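Local coordinates for protein Rik1-associated factor 1 (Schizosaccharomyces pombe, PDB 4O9D) that helps establish heterochromatin as a subunit of the Clr4 methyltransferase complex, which methylates histone H3 to form H3K9me; this chain is the protein's WD-repeat beta-propeller part, at residues K24-T29 with N61-D66; F97-L102 with D140-A145; I201-F206 with R212-L217; A232-T237 with R259-D264; K393-C398 with V403-L408. One frame throughout, in Å; residues are numbered along the deposited sequence.

Interaction 1 (K24-T29 with N61-D66); sequences KHFNET and NLWIGD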
# COMPACT_ATOMS: atom_id res chain seq x y z
N LYS A 24 -11.18 17.49 -6.46
CA LYS A 24 -11.02 18.07 -5.15
C LYS A 24 -9.57 18.14 -4.77
O LYS A 24 -8.79 17.25 -5.09
CB LYS A 24 -11.76 17.24 -4.09
CG LYS A 24 -13.24 17.14 -4.30
CD LYS A 24 -13.93 18.45 -4.04
CE LYS A 24 -15.43 18.29 -4.07
NZ LYS A 24 -16.13 19.61 -3.99
N HIS A 25 -9.22 19.20 -4.07
CA HIS A 25 -7.91 19.34 -3.48
C HIS A 25 -8.10 19.55 -1.99
O HIS A 25 -9.04 20.23 -1.55
CB HIS A 25 -7.14 20.53 -4.05
CG HIS A 25 -6.02 20.95 -3.16
ND1 HIS A 25 -4.78 20.37 -3.21
CD2 HIS A 25 -5.97 21.87 -2.17
CE1 HIS A 25 -4.00 20.91 -2.30
NE2 HIS A 25 -4.69 21.83 -1.65
N PHE A 26 -7.18 19.00 -1.20
CA PHE A 26 -7.28 19.02 0.24
C PHE A 26 -5.89 19.11 0.88
O PHE A 26 -4.97 18.42 0.45
CB PHE A 26 -8.01 17.74 0.68
CG PHE A 26 -8.13 17.56 2.17
CD1 PHE A 26 -9.14 18.18 2.88
CD2 PHE A 26 -7.25 16.72 2.86
CE1 PHE A 26 -9.27 18.00 4.26
CE2 PHE A 26 -7.37 16.54 4.24
CZ PHE A 26 -8.37 17.18 4.93
N ASN A 27 -5.75 19.97 1.89
CA ASN A 27 -4.52 20.04 2.69
C ASN A 27 -4.84 20.62 4.07
O ASN A 27 -4.64 21.81 4.31
CB ASN A 27 -3.44 20.92 2.04
CG ASN A 27 -2.10 20.88 2.81
OD1 ASN A 27 -2.06 20.54 4.00
ND2 ASN A 27 -1.00 21.21 2.13
N GLU A 28 -5.35 19.78 4.96
CA GLU A 28 -5.50 20.13 6.36
C GLU A 28 -4.56 19.23 7.08
O GLU A 28 -4.61 19.05 8.30
CB GLU A 28 -6.92 19.84 6.83
CG GLU A 28 -7.93 20.68 6.10
CD GLU A 28 -7.57 22.15 6.17
OE1 GLU A 28 -7.13 22.59 7.26
OE2 GLU A 28 -7.71 22.85 5.13
N THR A 29 -3.69 18.66 6.26
CA THR A 29 -2.96 17.49 6.63
C THR A 29 -1.82 17.86 7.53
O THR A 29 -0.96 18.68 7.16
CB THR A 29 -2.42 16.79 5.39
OG1 THR A 29 -3.51 16.23 4.65
CG2 THR A 29 -1.45 15.69 5.77
N ASN A 61 -4.26 12.88 11.86
CA ASN A 61 -3.69 12.44 10.59
C ASN A 61 -4.56 11.36 9.91
O ASN A 61 -4.05 10.55 9.12
CB ASN A 61 -2.30 11.87 10.87
CG ASN A 61 -2.33 10.79 11.96
OD1 ASN A 61 -3.29 10.70 12.72
ND2 ASN A 61 -1.28 9.97 12.03
N LEU A 62 -5.86 11.35 10.21
CA LEU A 62 -6.74 10.25 9.77
C LEU A 62 -8.14 10.76 9.37
O LEU A 62 -8.93 11.18 10.23
CB LEU A 62 -6.84 9.17 10.87
CG LEU A 62 -7.73 7.97 10.50
CD1 LEU A 62 -7.18 7.22 9.28
CD2 LEU A 62 -7.94 7.03 11.70
N TRP A 63 -8.45 10.73 8.07
CA TRP A 63 -9.69 11.33 7.59
C TRP A 63 -10.57 10.35 6.82
O TRP A 63 -10.09 9.39 6.20
CB TRP A 63 -9.38 12.55 6.72
CG TRP A 63 -8.58 13.61 7.43
CD1 TRP A 63 -7.25 13.56 7.75
CD2 TRP A 63 -9.05 14.89 7.89
NE1 TRP A 63 -6.88 14.72 8.39
CE2 TRP A 63 -7.96 15.55 8.48
CE3 TRP A 63 -10.30 15.53 7.87
CZ2 TRP A 63 -8.08 16.83 9.05
CZ3 TRP A 63 -10.41 16.79 8.43
CH2 TRP A 63 -9.31 17.43 9.01
N ILE A 64 -11.88 10.59 6.88
CA ILE A 64 -12.83 9.80 6.12
C ILE A 64 -13.70 10.78 5.40
O ILE A 64 -14.23 11.72 6.03
CB ILE A 64 -13.73 8.90 7.02
CG1 ILE A 64 -12.90 7.88 7.79
CG2 ILE A 64 -14.77 8.17 6.15
CD1 ILE A 64 -13.76 6.80 8.46
N GLY A 65 -13.84 10.58 4.09
CA GLY A 65 -14.61 11.47 3.24
C GLY A 65 -15.73 10.72 2.54
O GLY A 65 -15.72 9.49 2.46
N ASP A 66 -16.70 11.48 2.01
CA ASP A 66 -17.89 10.93 1.38
C ASP A 66 -18.07 11.59 0.02
O ASP A 66 -18.16 12.82 -0.07
CB ASP A 66 -19.11 11.22 2.26
CG ASP A 66 -20.39 10.62 1.70
OD1 ASP A 66 -20.97 11.22 0.78
OD2 ASP A 66 -20.80 9.54 2.18
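Phe26 presents the CZ corner of its ring to the indole of Trp63, over the centre of one face, with CZ 3.8 Å from Trp63 CD2. This is a T-shaped (edge-to-face) pair: the centroids of the phenyl ring and the indole six-membered ring lie 5.1 Å apart and their planes stand at 71°. Phe26 reaches across because its CG is anti to the backbone N (chi1 176°), which sends the ring off the strand toward the tryptophan. The six-membered ring of the indole is also approached obliquely by the aliphatic start of Glu28, whose CB is 3.9 Å from Trp63 CZ2; beyond CB the chain bends and takes the carboxylate away from the ring. The backbone N of Glu28 also sits over one face of the phenyl ring, offset toward its rim. Strand 21-26 is the N-terminal strand that completes the blade formed by 382-387, 393-398 and 403-407, the ring closure familiar from beta-propellers, while strand 62-66 belongs to the following blade, so the two aromatics meet in the seam between blades. No hydrogen bond links residues 24-29 to 61-66. Ile72 touches both rings, and Leu47 adds to the apolar surroundings of Phe26. Beyond the strand end, Asn27 OD1 receives a weak bond from Thr29 N at 3.4 Å, and Asn27 ND2 is held by Gly400 O and Asp402 OD1.

Interaction 2 (F97-L102 with D140-A145); sequences FSKGNL and DDDLLA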
# COMPACT_ATOMS: atom_id res chain seq x y z
N PHE A 97 -10.95 -0.52 3.96
CA PHE A 97 -12.36 -0.59 4.29
C PHE A 97 -12.84 -2.03 4.34
O PHE A 97 -12.36 -2.87 3.57
CB PHE A 97 -13.18 0.17 3.25
CG PHE A 97 -13.15 1.66 3.43
CD1 PHE A 97 -14.04 2.28 4.30
CD2 PHE A 97 -12.25 2.45 2.73
CE1 PHE A 97 -14.04 3.66 4.46
CE2 PHE A 97 -12.24 3.84 2.91
CZ PHE A 97 -13.14 4.43 3.77
N SER A 98 -13.78 -2.30 5.23
CA SER A 98 -14.35 -3.63 5.38
C SER A 98 -15.12 -4.05 4.14
O SER A 98 -15.71 -3.22 3.44
CB SER A 98 -15.30 -3.65 6.59
OG SER A 98 -16.10 -4.79 6.55
N LYS A 99 -15.15 -5.36 3.87
CA LYS A 99 -15.87 -5.87 2.69
C LYS A 99 -17.39 -5.64 2.81
O LYS A 99 -18.09 -5.57 1.80
CB LYS A 99 -15.56 -7.36 2.48
CG LYS A 99 -14.08 -7.65 2.24
CD LYS A 99 -13.50 -6.73 1.16
CE LYS A 99 -12.13 -7.21 0.67
NZ LYS A 99 -11.70 -6.49 -0.58
N GLY A 100 -17.88 -5.52 4.04
CA GLY A 100 -19.29 -5.22 4.27
C GLY A 100 -19.62 -3.73 4.20
O GLY A 100 -20.76 -3.32 4.42
N ASN A 101 -18.61 -2.91 3.92
CA ASN A 101 -18.80 -1.47 3.73
C ASN A 101 -19.19 -0.68 4.98
O ASN A 101 -19.50 0.51 4.87
CB ASN A 101 -19.87 -1.19 2.65
CG ASN A 101 -19.39 -1.52 1.23
OD1 ASN A 101 -18.74 -0.69 0.58
ND2 ASN A 101 -19.76 -2.69 0.74
N LEU A 102 -19.20 -1.30 6.15
CA LEU A 102 -19.59 -0.55 7.35
C LEU A 102 -18.42 0.06 8.10
O LEU A 102 -18.57 1.09 8.78
CB LEU A 102 -20.39 -1.46 8.30
CG LEU A 102 -21.83 -1.72 7.87
CD1 LEU A 102 -22.55 -2.55 8.93
CD2 LEU A 102 -22.55 -0.39 7.62
N ASP A 140 -11.37 -12.20 1.34
CA ASP A 140 -12.69 -12.11 0.71
C ASP A 140 -13.79 -12.14 1.75
O ASP A 140 -14.86 -11.59 1.52
CB ASP A 140 -12.92 -13.26 -0.28
CG ASP A 140 -12.03 -13.17 -1.51
OD1 ASP A 140 -11.47 -12.08 -1.78
OD2 ASP A 140 -11.92 -14.21 -2.20
N ASP A 141 -13.54 -12.79 2.89
CA ASP A 141 -14.54 -12.88 3.96
C ASP A 141 -14.26 -11.91 5.12
O ASP A 141 -14.64 -12.19 6.26
CB ASP A 141 -14.64 -14.31 4.52
CG ASP A 141 -15.30 -15.27 3.54
OD1 ASP A 141 -15.94 -14.80 2.58
OD2 ASP A 141 -15.19 -16.51 3.74
N ASP A 142 -13.58 -10.81 4.82
CA ASP A 142 -13.33 -9.73 5.78
C ASP A 142 -12.42 -10.12 6.97
O ASP A 142 -12.44 -9.44 8.00
CB ASP A 142 -14.66 -9.13 6.31
CG ASP A 142 -14.50 -7.66 6.76
OD1 ASP A 142 -13.97 -6.86 5.94
OD2 ASP A 142 -14.89 -7.28 7.90
N LEU A 143 -11.64 -11.19 6.84
CA LEU A 143 -10.61 -11.51 7.83
C LEU A 143 -9.47 -10.52 7.65
O LEU A 143 -9.02 -10.27 6.51
CB LEU A 143 -10.10 -12.94 7.64
CG LEU A 143 -9.21 -13.57 8.73
CD1 LEU A 143 -9.94 -13.67 10.12
CD2 LEU A 143 -8.72 -14.95 8.26
N LEU A 144 -9.00 -9.95 8.75
CA LEU A 144 -7.96 -8.91 8.66
C LEU A 144 -6.56 -9.44 9.04
O LEU A 144 -6.38 -9.97 10.14
CB LEU A 144 -8.36 -7.74 9.55
CG LEU A 144 -7.41 -6.54 9.56
CD1 LEU A 144 -7.46 -5.83 8.25
CD2 LEU A 144 -7.76 -5.58 10.71
N ALA A 145 -5.60 -9.35 8.12
CA ALA A 145 -4.24 -9.77 8.44
C ALA A 145 -3.41 -8.56 8.80
O ALA A 145 -3.54 -7.48 8.20
CB ALA A 145 -3.61 -10.58 7.29
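Asp142 drives its carboxylate against the turn that begins at Ser98. The tight part centres on OD1 of Asp142, which takes a fairly straight bond from Lys99 N (2.8 Å, N-H...O angle 164°); the amide comes from above the carboxylate plane, 50° out of it. Ser98 OG lies 3.0 Å from Asp142 OD1, at best a weak bond, since its one proton has another acceptor within reach, and the other oxygen, OD2, is held by Tyr105 OH. Ser98 to Asn101 form a type I beta turn, closed by Asn101 N to Ser98 O, in the first WD repeat; the aspartate stands on the loop between strands 133-138 and 144-148, so the bonds tie loops of adjacent propeller blades. An alanine at Asp142 is likely to leave the Lys99 amide and the Tyr105 hydroxyl without the carboxylate oxygens that each of them meets. The solvent side is looser: Lys99 CG passes 4.1 Å from Asp140 O, then its chain turns off, and Lys99 NZ stays 5.7 Å from Asp140 OD1.

Interaction 3 (I201-F206 with R212-L217); sequences IGYDSF and RGCLAL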
# COMPACT_ATOMS: atom_id res chain seq x y z
N ILE A 201 3.67 -13.50 4.07
CA ILE A 201 4.28 -12.45 4.88
C ILE A 201 5.72 -12.14 4.44
O ILE A 201 6.55 -13.04 4.29
CB ILE A 201 4.35 -12.83 6.35
CG1 ILE A 201 2.96 -13.16 6.88
CG2 ILE A 201 4.98 -11.69 7.18
CD1 ILE A 201 2.92 -13.36 8.37
N GLY A 202 6.02 -10.86 4.30
CA GLY A 202 7.35 -10.46 3.89
C GLY A 202 8.04 -9.85 5.08
O GLY A 202 7.42 -9.06 5.80
N TYR A 203 9.30 -10.22 5.30
CA TYR A 203 10.06 -9.73 6.44
C TYR A 203 11.24 -8.84 6.02
O TYR A 203 11.83 -9.03 4.94
CB TYR A 203 10.59 -10.91 7.28
CG TYR A 203 9.52 -11.82 7.85
CD1 TYR A 203 8.93 -12.82 7.07
CD2 TYR A 203 9.13 -11.72 9.18
CE1 TYR A 203 7.95 -13.68 7.60
CE2 TYR A 203 8.14 -12.57 9.71
CZ TYR A 203 7.57 -13.54 8.93
OH TYR A 203 6.60 -14.37 9.46
N ASP A 204 11.58 -7.88 6.86
CA ASP A 204 12.79 -7.08 6.65
C ASP A 204 13.48 -6.89 8.00
O ASP A 204 13.04 -7.45 8.98
CB ASP A 204 12.46 -5.75 5.96
CG ASP A 204 11.46 -4.88 6.75
OD1 ASP A 204 11.21 -5.14 7.95
OD2 ASP A 204 10.95 -3.90 6.16
N SER A 205 14.57 -6.14 8.05
CA SER A 205 15.36 -6.04 9.27
C SER A 205 15.84 -4.63 9.58
O SER A 205 16.68 -4.09 8.88
CB SER A 205 16.56 -6.96 9.16
OG SER A 205 17.29 -6.66 7.97
N PHE A 206 15.34 -4.04 10.67
CA PHE A 206 15.74 -2.68 11.06
C PHE A 206 16.99 -2.66 11.94
O PHE A 206 17.64 -1.63 12.09
CB PHE A 206 14.60 -1.98 11.79
CG PHE A 206 13.40 -1.73 10.94
CD1 PHE A 206 12.49 -2.73 10.69
CD2 PHE A 206 13.19 -0.48 10.38
CE1 PHE A 206 11.38 -2.51 9.91
CE2 PHE A 206 12.09 -0.24 9.59
CZ PHE A 206 11.19 -1.26 9.35
N ARG A 212 18.50 -7.80 5.29
CA ARG A 212 18.05 -9.18 5.50
C ARG A 212 16.56 -9.24 5.74
O ARG A 212 15.93 -8.22 5.96
CB ARG A 212 18.75 -9.77 6.71
CG ARG A 212 20.12 -9.21 6.90
CD ARG A 212 21.04 -9.79 5.89
NE ARG A 212 21.35 -11.18 6.21
CZ ARG A 212 22.51 -11.76 5.91
NH1 ARG A 212 23.45 -11.07 5.28
NH2 ARG A 212 22.71 -13.04 6.23
N GLY A 213 16.02 -10.45 5.74
CA GLY A 213 14.59 -10.68 5.82
C GLY A 213 14.29 -11.99 5.13
O GLY A 213 15.20 -12.82 4.90
N CYS A 214 13.03 -12.17 4.77
CA CYS A 214 12.61 -13.38 4.05
C CYS A 214 11.12 -13.27 3.67
O CYS A 214 10.45 -12.30 4.03
CB CYS A 214 12.83 -14.61 4.92
SG CYS A 214 11.90 -14.58 6.46
N LEU A 215 10.65 -14.28 2.94
CA LEU A 215 9.26 -14.35 2.50
C LEU A 215 8.70 -15.72 2.91
O LEU A 215 9.30 -16.76 2.60
CB LEU A 215 9.20 -14.14 0.98
CG LEU A 215 7.81 -13.97 0.37
CD1 LEU A 215 7.23 -12.59 0.82
CD2 LEU A 215 7.87 -14.10 -1.13
N ALA A 216 7.60 -15.72 3.68
CA ALA A 216 7.02 -16.97 4.20
C ALA A 216 5.53 -17.12 3.88
O ALA A 216 4.85 -16.14 3.53
CB ALA A 216 7.22 -17.06 5.70
N LEU A 217 5.03 -18.35 4.01
CA LEU A 217 3.62 -18.61 3.75
C LEU A 217 2.97 -19.23 4.97
O LEU A 217 3.58 -20.07 5.65
CB LEU A 217 3.48 -19.57 2.58
CG LEU A 217 2.09 -19.70 1.96
CD1 LEU A 217 1.65 -18.40 1.20
CD2 LEU A 217 2.04 -20.94 1.03
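Strands 201-204 and 214-217 run antiparallel, their axes 4.8 Å apart at closest and inclined at 155°, with Ile201 and Ala216 as a hydrogen-bonded pair: Ile201 N to Ala216 O and Ala216 N to Ile201 O, both nearly straight. Further along, Tyr203 N reaches Cys214 O at 2.7 Å, arriving close to the line of the C=O bond, whereas the return bond from Cys214 N to Tyr203 O is long and weak. There Gly213 brings its CA to 3.3 Å from Tyr203 O, and a CB would collide with that oxygen. On the face shared by Ile201, Tyr203, Cys214 and Ala216, the phenol ring runs back along the partner strand. Tyr203 CG is anti to the carbonyl carbon (chi1 -60°), which brings Tyr203 CD1 to 3.5 Å from Cys214 SG, an oblique sulfur-aromatic contact, and Tyr203 CE1 to 3.9 Å from Ala216 CB at the ring edge. Ile201 CG2 lies over one face of the same ring. Near the turn, Ser205 OG donates to Arg212 O (2.9 Å) from above the carbonyl plane. The opposite face of the sheet carries Leu215, whose CD1 lies 3.7 Å from Gly202 CA. This hairpin forms the two middle strands of a propeller blade, flanked by strands 182-189 and 224-228; Tyr173, just before helix 174-178, touches Tyr203 and Ala216, and the Tyr203 backbone bonds to Phe236 on the innermost strand of the next blade.

Interaction 4 (A232-T237 with R259-D264); sequences ADEAFT and RVYYLD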
# COMPACT_ATOMS: atom_id res chain seq x y z
N ALA A 232 17.22 -16.21 -0.94
CA ALA A 232 18.15 -15.85 0.12
C ALA A 232 17.45 -15.01 1.17
O ALA A 232 16.33 -14.51 0.92
CB ALA A 232 19.32 -15.06 -0.49
N ASP A 233 18.10 -14.80 2.33
CA ASP A 233 17.59 -13.84 3.32
C ASP A 233 17.90 -12.43 2.84
O ASP A 233 19.07 -12.05 2.72
CB ASP A 233 18.16 -14.08 4.72
CG ASP A 233 17.34 -15.11 5.52
OD1 ASP A 233 16.73 -16.01 4.90
OD2 ASP A 233 17.31 -15.00 6.78
N GLU A 234 16.83 -11.68 2.52
CA GLU A 234 16.89 -10.39 1.85
C GLU A 234 15.70 -9.59 2.40
O GLU A 234 14.71 -10.18 2.83
CB GLU A 234 16.75 -10.54 0.32
CG GLU A 234 17.83 -11.45 -0.32
CD GLU A 234 17.52 -11.87 -1.76
OE1 GLU A 234 16.39 -11.64 -2.28
OE2 GLU A 234 18.41 -12.46 -2.38
N ALA A 235 15.81 -8.27 2.38
CA ALA A 235 14.76 -7.39 2.93
C ALA A 235 13.69 -7.16 1.87
O ALA A 235 13.91 -6.44 0.89
CB ALA A 235 15.36 -6.06 3.37
N PHE A 236 12.53 -7.74 2.09
CA PHE A 236 11.43 -7.59 1.16
C PHE A 236 10.73 -6.26 1.36
O PHE A 236 10.48 -5.84 2.49
CB PHE A 236 10.48 -8.78 1.24
CG PHE A 236 11.03 -9.99 0.56
CD1 PHE A 236 12.03 -10.74 1.16
CD2 PHE A 236 10.62 -10.33 -0.72
CE1 PHE A 236 12.59 -11.82 0.50
CE2 PHE A 236 11.18 -11.40 -1.37
CZ PHE A 236 12.16 -12.14 -0.78
N THR A 237 10.44 -5.62 0.24
CA THR A 237 9.98 -4.25 0.20
C THR A 237 8.58 -4.12 -0.39
O THR A 237 7.90 -3.15 -0.11
CB THR A 237 10.94 -3.33 -0.62
OG1 THR A 237 11.07 -3.81 -1.98
CG2 THR A 237 12.33 -3.26 0.02
N ARG A 259 16.26 -7.23 -6.22
CA ARG A 259 15.69 -8.37 -6.93
C ARG A 259 14.16 -8.37 -6.94
O ARG A 259 13.52 -7.88 -6.01
CB ARG A 259 16.24 -9.68 -6.34
CG ARG A 259 17.65 -10.00 -6.89
CD ARG A 259 18.31 -11.18 -6.22
NE ARG A 259 17.70 -12.46 -6.56
CZ ARG A 259 18.00 -13.17 -7.64
NH1 ARG A 259 18.86 -12.68 -8.53
NH2 ARG A 259 17.42 -14.34 -7.86
N VAL A 260 13.58 -8.93 -8.00
CA VAL A 260 12.14 -9.15 -8.06
C VAL A 260 11.85 -10.61 -8.38
O VAL A 260 12.43 -11.20 -9.33
CB VAL A 260 11.44 -8.30 -9.15
CG1 VAL A 260 9.93 -8.47 -9.04
CG2 VAL A 260 11.83 -6.83 -9.05
N TYR A 261 10.96 -11.19 -7.59
CA TYR A 261 10.53 -12.56 -7.79
C TYR A 261 9.11 -12.64 -8.30
O TYR A 261 8.26 -11.84 -7.90
CB TYR A 261 10.62 -13.35 -6.48
CG TYR A 261 12.00 -13.30 -5.90
CD1 TYR A 261 12.95 -14.24 -6.26
CD2 TYR A 261 12.35 -12.33 -4.98
CE1 TYR A 261 14.22 -14.21 -5.73
CE2 TYR A 261 13.62 -12.28 -4.44
CZ TYR A 261 14.56 -13.23 -4.81
OH TYR A 261 15.83 -13.18 -4.31
N TYR A 262 8.86 -13.63 -9.16
CA TYR A 262 7.52 -13.94 -9.64
C TYR A 262 7.15 -15.29 -9.03
O TYR A 262 7.91 -16.26 -9.18
CB TYR A 262 7.39 -14.00 -11.18
CG TYR A 262 6.00 -14.43 -11.56
CD1 TYR A 262 4.94 -13.53 -11.54
CD2 TYR A 262 5.70 -15.78 -11.81
CE1 TYR A 262 3.64 -13.93 -11.82
CE2 TYR A 262 4.39 -16.19 -12.09
CZ TYR A 262 3.37 -15.26 -12.11
OH TYR A 262 2.07 -15.64 -12.38
N LEU A 263 6.03 -15.35 -8.32
CA LEU A 263 5.64 -16.56 -7.62
C LEU A 263 4.28 -17.05 -8.08
O LEU A 263 3.34 -16.27 -8.19
CB LEU A 263 5.60 -16.32 -6.09
CG LEU A 263 6.94 -15.90 -5.46
CD1 LEU A 263 7.02 -14.40 -5.22
CD2 LEU A 263 7.14 -16.66 -4.14
N ASP A 264 4.18 -18.35 -8.34
CA ASP A 264 2.95 -18.95 -8.85
C ASP A 264 2.05 -19.36 -7.69
O ASP A 264 2.52 -19.92 -6.71
CB ASP A 264 3.30 -20.18 -9.70
CG ASP A 264 2.08 -20.88 -10.25
OD1 ASP A 264 1.61 -20.46 -11.33
OD2 ASP A 264 1.59 -21.85 -9.62
O HOH W 1 17.64 -15.43 -3.74
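The phenol of Tyr261 meets Glu234 at its edge, with OE1 close to the ring plane, and Phe236 leans on the same ring obliquely, its CE2 3.9 Å from Tyr261 CD2 and the two planes 31° apart. The carboxylate is turned 29° from the phenol plane. Tyr261 OH gives its proton to Glu234 OE1 at 2.6 Å, on the syn side of that oxygen, and takes two more bonds: one from Arg259 NE (3.0 Å, N-H...O angle 164°), in whose guanidinium plane the hydroxyl lies, and one from a water at 2.9 Å that also accepts from Ala232 N. Both segments belong to one propeller blade; Glu234 precedes its innermost strand, 235-241, and Tyr261 sits on the third, 258-264, so the side chains reach each other across strand 247-253. From that intervening strand Ser252 OG also bonds to Glu234 OE1. An extended chain beyond CG carries the glutamate to the hydroxyl. Glu234 OE2 stays 4.2 Å from Arg259 NE, beyond a salt bridge, although the arginine's charge may still polarise the shared hydroxyl and steady the buried carboxylate. Thr231 touches both aromatic rings.

Interaction 5 (K393-C398 with V403-L408); sequences KLTVCC and VNMYSL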
# COMPACT_ATOMS: atom_id res chain seq x y z
N LYS A 393 -11.71 7.09 -9.89
CA LYS A 393 -11.00 8.04 -9.05
C LYS A 393 -9.51 7.81 -9.14
O LYS A 393 -9.06 6.66 -9.25
CB LYS A 393 -11.44 7.88 -7.59
CG LYS A 393 -12.94 8.09 -7.36
CD LYS A 393 -13.34 9.54 -7.67
CE LYS A 393 -14.86 9.76 -7.60
NZ LYS A 393 -15.61 8.95 -8.61
N LEU A 394 -8.74 8.90 -9.12
CA LEU A 394 -7.30 8.83 -8.90
C LEU A 394 -6.91 9.88 -7.83
O LEU A 394 -7.35 11.03 -7.89
CB LEU A 394 -6.54 9.04 -10.22
CG LEU A 394 -5.02 9.16 -10.08
CD1 LEU A 394 -4.39 7.84 -9.57
CD2 LEU A 394 -4.37 9.58 -11.43
N THR A 395 -6.13 9.47 -6.84
CA THR A 395 -5.76 10.36 -5.76
C THR A 395 -4.24 10.39 -5.75
O THR A 395 -3.60 9.35 -5.76
CB THR A 395 -6.32 9.84 -4.37
OG1 THR A 395 -7.75 9.77 -4.41
CG2 THR A 395 -5.93 10.79 -3.28
N VAL A 396 -3.67 11.60 -5.74
CA VAL A 396 -2.23 11.76 -5.76
C VAL A 396 -1.82 12.73 -4.66
O VAL A 396 -2.45 13.76 -4.48
CB VAL A 396 -1.78 12.30 -7.15
CG1 VAL A 396 -0.28 12.49 -7.21
CG2 VAL A 396 -2.25 11.33 -8.23
N CYS A 397 -0.77 12.39 -3.91
CA CYS A 397 -0.34 13.19 -2.75
C CYS A 397 1.14 13.56 -2.86
O CYS A 397 1.92 12.84 -3.48
CB CYS A 397 -0.52 12.41 -1.46
SG CYS A 397 -2.03 11.44 -1.32
N CYS A 398 1.55 14.66 -2.23
CA CYS A 398 2.95 15.07 -2.31
C CYS A 398 3.46 15.56 -0.97
O CYS A 398 2.70 15.75 -0.04
CB CYS A 398 3.17 16.13 -3.40
SG CYS A 398 2.41 17.76 -3.08
N VAL A 403 -3.16 16.85 -1.16
CA VAL A 403 -3.87 15.69 -1.70
C VAL A 403 -4.76 16.13 -2.86
O VAL A 403 -5.74 16.87 -2.65
CB VAL A 403 -4.72 15.01 -0.60
CG1 VAL A 403 -5.52 13.82 -1.18
CG2 VAL A 403 -3.84 14.54 0.50
N ASN A 404 -4.42 15.69 -4.07
CA ASN A 404 -5.26 15.96 -5.23
C ASN A 404 -6.12 14.77 -5.62
O ASN A 404 -5.62 13.66 -5.78
CB ASN A 404 -4.41 16.40 -6.44
CG ASN A 404 -3.78 17.77 -6.22
OD1 ASN A 404 -4.07 18.45 -5.25
ND2 ASN A 404 -2.91 18.16 -7.14
N MET A 405 -7.42 15.01 -5.78
CA MET A 405 -8.35 13.98 -6.26
C MET A 405 -8.86 14.29 -7.68
O MET A 405 -9.41 15.38 -7.93
CB MET A 405 -9.57 13.87 -5.35
CG MET A 405 -9.37 13.09 -4.06
SD MET A 405 -10.83 12.05 -3.71
CE MET A 405 -10.21 11.08 -2.35
N TYR A 406 -8.73 13.31 -8.57
CA TYR A 406 -9.22 13.43 -9.95
C TYR A 406 -10.40 12.49 -10.14
O TYR A 406 -10.38 11.38 -9.63
CB TYR A 406 -8.10 13.13 -10.94
CG TYR A 406 -6.88 13.98 -10.71
CD1 TYR A 406 -5.98 13.67 -9.69
CD2 TYR A 406 -6.64 15.12 -11.49
CE1 TYR A 406 -4.87 14.47 -9.46
CE2 TYR A 406 -5.53 15.91 -11.26
CZ TYR A 406 -4.66 15.59 -10.25
OH TYR A 406 -3.56 16.38 -10.00
N SER A 407 -11.43 12.93 -10.85
CA SER A 407 -12.60 12.09 -11.05
C SER A 407 -13.12 12.21 -12.48
O SER A 407 -12.80 13.15 -13.19
CB SER A 407 -13.71 12.49 -10.07
OG SER A 407 -14.80 11.59 -10.15
N LEU A 408 -13.94 11.26 -12.89
CA LEU A 408 -14.62 11.37 -14.16
C LEU A 408 -15.67 12.49 -14.09
O LEU A 408 -16.55 12.60 -14.94
CB LEU A 408 -15.26 10.02 -14.53
CG LEU A 408 -14.23 8.93 -14.86
CD1 LEU A 408 -14.91 7.66 -15.35
CD2 LEU A 408 -13.24 9.42 -15.91
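Leu394 O is approached by three groups at once: Tyr406 N, in a nearly linear bond of 2.8 Å; Met405 CA, in a CA-H...O contact; and Tyr406 CD1, which puts the edge of its ring 3.5 Å from the oxygen. The carbonyl belongs to the hairpin of strands 393-398 and 403-407 in the fourth WD repeat, the middle pair of a propeller blade, antiparallel at 163°. Paired bonds between Leu394 and Tyr406, and again between Val396 and Asn404, keep the register. On the face of Leu394, Val396, Asn404 and Tyr406, the phenol hydroxyl is held by Thr376 OG1 and the asparagine OD1 by His25. The other face starts at Lys393, whose chain bends at chi2 and chi4 and curls over Ser407, with CE 3.1 Å from Ser407 OG and NZ in a weak bond to the same OG at 3.2 Å; Phe67 makes a cation-pi contact with this lysine. A leucine in its place would probably cost Ser407 OG this weak donor and leave Phe67 without its cationic mate. Thr395 and Met405 lie side by side next along, pointing the same way, with the methyl CE of Met405 3.5 Å from Thr395 OG1, which is itself bonded to Tyr38 OH. Thr395 CG2 is 3.7 Å from Val403 CG1, and the valine's other methyl, CG2, lies 4.0 Å from Cys397 SG.

In the fold
Interactions 3 and 5 are both hairpins of central blade strands, buried and built on backbone ladders, yet they lie on opposite sides of the propeller, their centres about 32 Å apart. Interaction 4 also stays inside one blade but spans a strand through side chains and a water; it touches interaction 3 across a blade boundary, through Tyr203 O and Phe236 N, 3.2 Å apart. Interactions 1 and 2 join successive blades in different ways: the first by buried aromatic rings, the second by a carboxylate at a partly exposed loop. Interactions 1 and 5 share a sheet, since strand 21-26 pairs with strand 403-407 where the two chain ends close the ring.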